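Local coordinates for protein MlnE (Bacillus amyloliquefaciens subsp. plantarum, PDB 5D2E) that carries, in this N-terminal piece of a polyketide synthase, a B-type ketoreductase that binds NADP and serves the macrolactin assembly line, at residues G135-T140 and V184-N189. Numbering follows the deposited sequence.
Sequences GLFKNT and VQPIYN
Phe-137 and Gln-185 bring the two backbones nearest, CA to CA 5.8 Å, where the irregular loop 135-140, which follows strand 127-133, meets the start of helix 186-201. Phe-137 lies at the centre of the contact. Its ring is swung away from the backbone N (chi1 172°), which lays it against Pro-186, the first residue of that helix. Pro-186 CG sits 3.9 Å from the centroid of the Phe-137 ring, 7° off the ring normal, a CH-pi contact squarely over one face, while CD of the same proline lies 3.7 Å from Phe-137 CG. Ile-187 comes instead at the ring's edge, its CD1 4.1 Å from Phe-137 CE2. The ring also meets that of Tyr-434 on helix 419-437, at a steep angle.

The polar link comes from Gln-185, the N-cap residue, whose CB starts away from the loop; the bend at chi2 turns the amide back to it. Gln-185 NE2 donates to Gly-135 O over 2.8 Å, almost straight at 175°; the acceptor lies in the amide plane, though the N-H arrives tilted from the carbonyl plane. NE2 also bonds Glu-178 O, and OE1 accepts from Gln-147 NE2. A water bridges Phe-137 N at 3.0 Å and Val-184 O at 2.7 Å, accepting from the first and donating to the second. Beside it all, Tyr-188 places CE2 3.8 Å from Gly-135 O, and its hydroxyl is hydrogen-bonded to Ala-134 O.

In the Rossmann-like N-terminal half, consistent with the structural subdomain of modular ketoreductases (NADP binds in the other half), the contact joins the loop between strand 127-133 and helix 141-164 to the N-terminal end of helix 186-201, which follows neighbouring parallel strand 171-180. Apolar packing seats the phenylalanine, while the buried glutamine amide is held through both its ends.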
loop_
_atom_site.group_PDB
_atom_site.type_symbol
_atom_site.label_atom_id
_atom_site.label_comp_id
_atom_site.label_asym_id
_atom_site.label_seq_id
_atom_site.Cartn_x
_atom_site.Cartn_y
_atom_site.Cartn_z
ATOM N N GLY A 135 3.718 12.392 13.518
ATOM C CA GLY A 135 4.047 11.404 14.563
ATOM C C GLY A 135 4.783 10.240 13.897
ATOM O O GLY A 135 4.511 9.924 12.722
ATOM N N LEU A 136 5.717 9.636 14.632
ATOM C CA LEU A 136 6.547 8.545 14.141
ATOM C C LEU A 136 5.742 7.265 14.005
ATOM O O LEU A 136 4.909 6.917 14.834
ATOM C CB LEU A 136 7.710 8.247 15.115
ATOM C CG LEU A 136 8.719 9.384 15.396
ATOM C CD1 LEU A 136 9.835 8.965 16.345
ATOM C CD2 LEU A 136 9.337 9.806 14.096
ATOM N N PHE A 137 6.072 6.487 12.998
ATOM C CA PHE A 137 5.533 5.147 12.909
ATOM C C PHE A 137 6.224 4.285 13.935
ATOM O O PHE A 137 7.435 4.367 14.117
ATOM C CB PHE A 137 5.766 4.598 11.496
ATOM C CG PHE A 137 5.415 3.136 11.362
ATOM C CD1 PHE A 137 6.368 2.155 11.656
ATOM C CD2 PHE A 137 4.111 2.735 10.989
ATOM C CE1 PHE A 137 6.027 0.792 11.570
ATOM C CE2 PHE A 137 3.790 1.408 10.917
ATOM C CZ PHE A 137 4.725 0.436 11.217
ATOM N N LYS A 138 5.436 3.488 14.646
ATOM C CA LYS A 138 5.920 2.462 15.510
ATOM C C LYS A 138 5.063 1.230 15.293
ATOM O O LYS A 138 3.857 1.351 15.012
ATOM C CB LYS A 138 5.709 2.825 16.970
ATOM C CG LYS A 138 6.472 4.020 17.525
ATOM C CD LYS A 138 6.364 3.998 19.063
ATOM C CE LYS A 138 6.612 2.562 19.596
ATOM N NZ LYS A 138 6.999 2.365 21.024
ATOM N N ASN A 139 5.671 0.068 15.513
ATOM C CA ASN A 139 5.010 -1.210 15.253
ATOM C C ASN A 139 4.209 -1.665 16.499
ATOM O O ASN A 139 4.350 -2.823 16.968
ATOM C CB ASN A 139 6.024 -2.250 14.787
ATOM C CG ASN A 139 6.995 -2.660 15.890
ATOM O OD1 ASN A 139 7.212 -1.914 16.808
ATOM N ND2 ASN A 139 7.593 -3.827 15.761
ATOM N N THR A 140 3.426 -0.748 17.059
ATOM C CA THR A 140 2.507 -1.087 18.166
ATOM C C THR A 140 1.063 -0.839 17.717
ATOM O O THR A 140 0.782 0.047 16.854
ATOM C CB THR A 140 2.722 -0.229 19.413
ATOM O OG1 THR A 140 2.472 1.140 19.073
ATOM C CG2 THR A 140 4.131 -0.344 19.900
ATOM N N VAL A 184 10.718 6.168 8.472
ATOM C CA VAL A 184 9.784 5.660 7.480
ATOM C C VAL A 184 8.345 5.863 7.956
ATOM O O VAL A 184 8.060 5.813 9.136
ATOM C CB VAL A 184 10.032 4.153 7.217
ATOM C CG1 VAL A 184 11.425 3.983 6.649
ATOM C CG2 VAL A 184 9.837 3.328 8.484
ATOM N N GLN A 185 7.443 6.035 7.003
ATOM C CA GLN A 185 6.005 6.214 7.264
ATOM C C GLN A 185 5.159 5.305 6.325
ATOM O O GLN A 185 4.550 5.788 5.354
ATOM C CB GLN A 185 5.636 7.658 7.066
ATOM C CG GLN A 185 6.198 8.616 8.115
ATOM C CD GLN A 185 5.491 8.572 9.464
ATOM O OE1 GLN A 185 4.963 7.556 9.879
ATOM N NE2 GLN A 185 5.553 9.691 10.177
ATOM N N PRO A 186 5.151 4.005 6.601
ATOM C CA PRO A 186 4.444 3.045 5.728
ATOM C C PRO A 186 2.974 3.283 5.640
ATOM O O PRO A 186 2.427 3.162 4.572
ATOM C CB PRO A 186 4.729 1.675 6.341
ATOM C CG PRO A 186 5.715 1.880 7.417
ATOM C CD PRO A 186 5.897 3.343 7.692
ATOM N N ILE A 187 2.366 3.693 6.739
ATOM C CA ILE A 187 0.936 4.005 6.754
ATOM C C ILE A 187 0.661 5.307 6.009
ATOM O O ILE A 187 -0.106 5.347 5.001
ATOM C CB ILE A 187 0.387 4.013 8.175
ATOM C CG1 ILE A 187 0.385 2.616 8.715
ATOM C CG2 ILE A 187 -1.010 4.583 8.255
ATOM C CD1 ILE A 187 -0.046 2.471 10.162
ATOM N N TYR A 188 1.373 6.370 6.375
ATOM C CA TYR A 188 1.037 7.620 5.748
ATOM C C TYR A 188 1.365 7.626 4.255
ATOM O O TYR A 188 0.638 8.212 3.462
ATOM C CB TYR A 188 1.712 8.784 6.451
ATOM C CG TYR A 188 1.341 9.016 7.864
ATOM C CD1 TYR A 188 0.102 8.725 8.328
ATOM C CD2 TYR A 188 2.221 9.648 8.748
ATOM C CE1 TYR A 188 -0.263 8.988 9.640
ATOM C CE2 TYR A 188 1.865 9.928 10.038
ATOM C CZ TYR A 188 0.616 9.629 10.500
ATOM O OH TYR A 188 0.207 9.932 11.797
ATOM N N ASN A 189 2.447 6.947 3.866
ATOM C CA ASN A 189 2.863 6.867 2.458
ATOM C C ASN A 189 1.806 6.072 1.595
ATOM O O ASN A 189 1.525 6.405 0.454
ATOM C CB ASN A 189 4.238 6.155 2.425
ATOM C CG ASN A 189 4.690 5.832 1.027
ATOM O OD1 ASN A 189 4.683 4.661 0.635
ATOM N ND2 ASN A 189 5.022 6.830 0.278
HETATM O O HOH W 1 8.286 7.456 11.215
#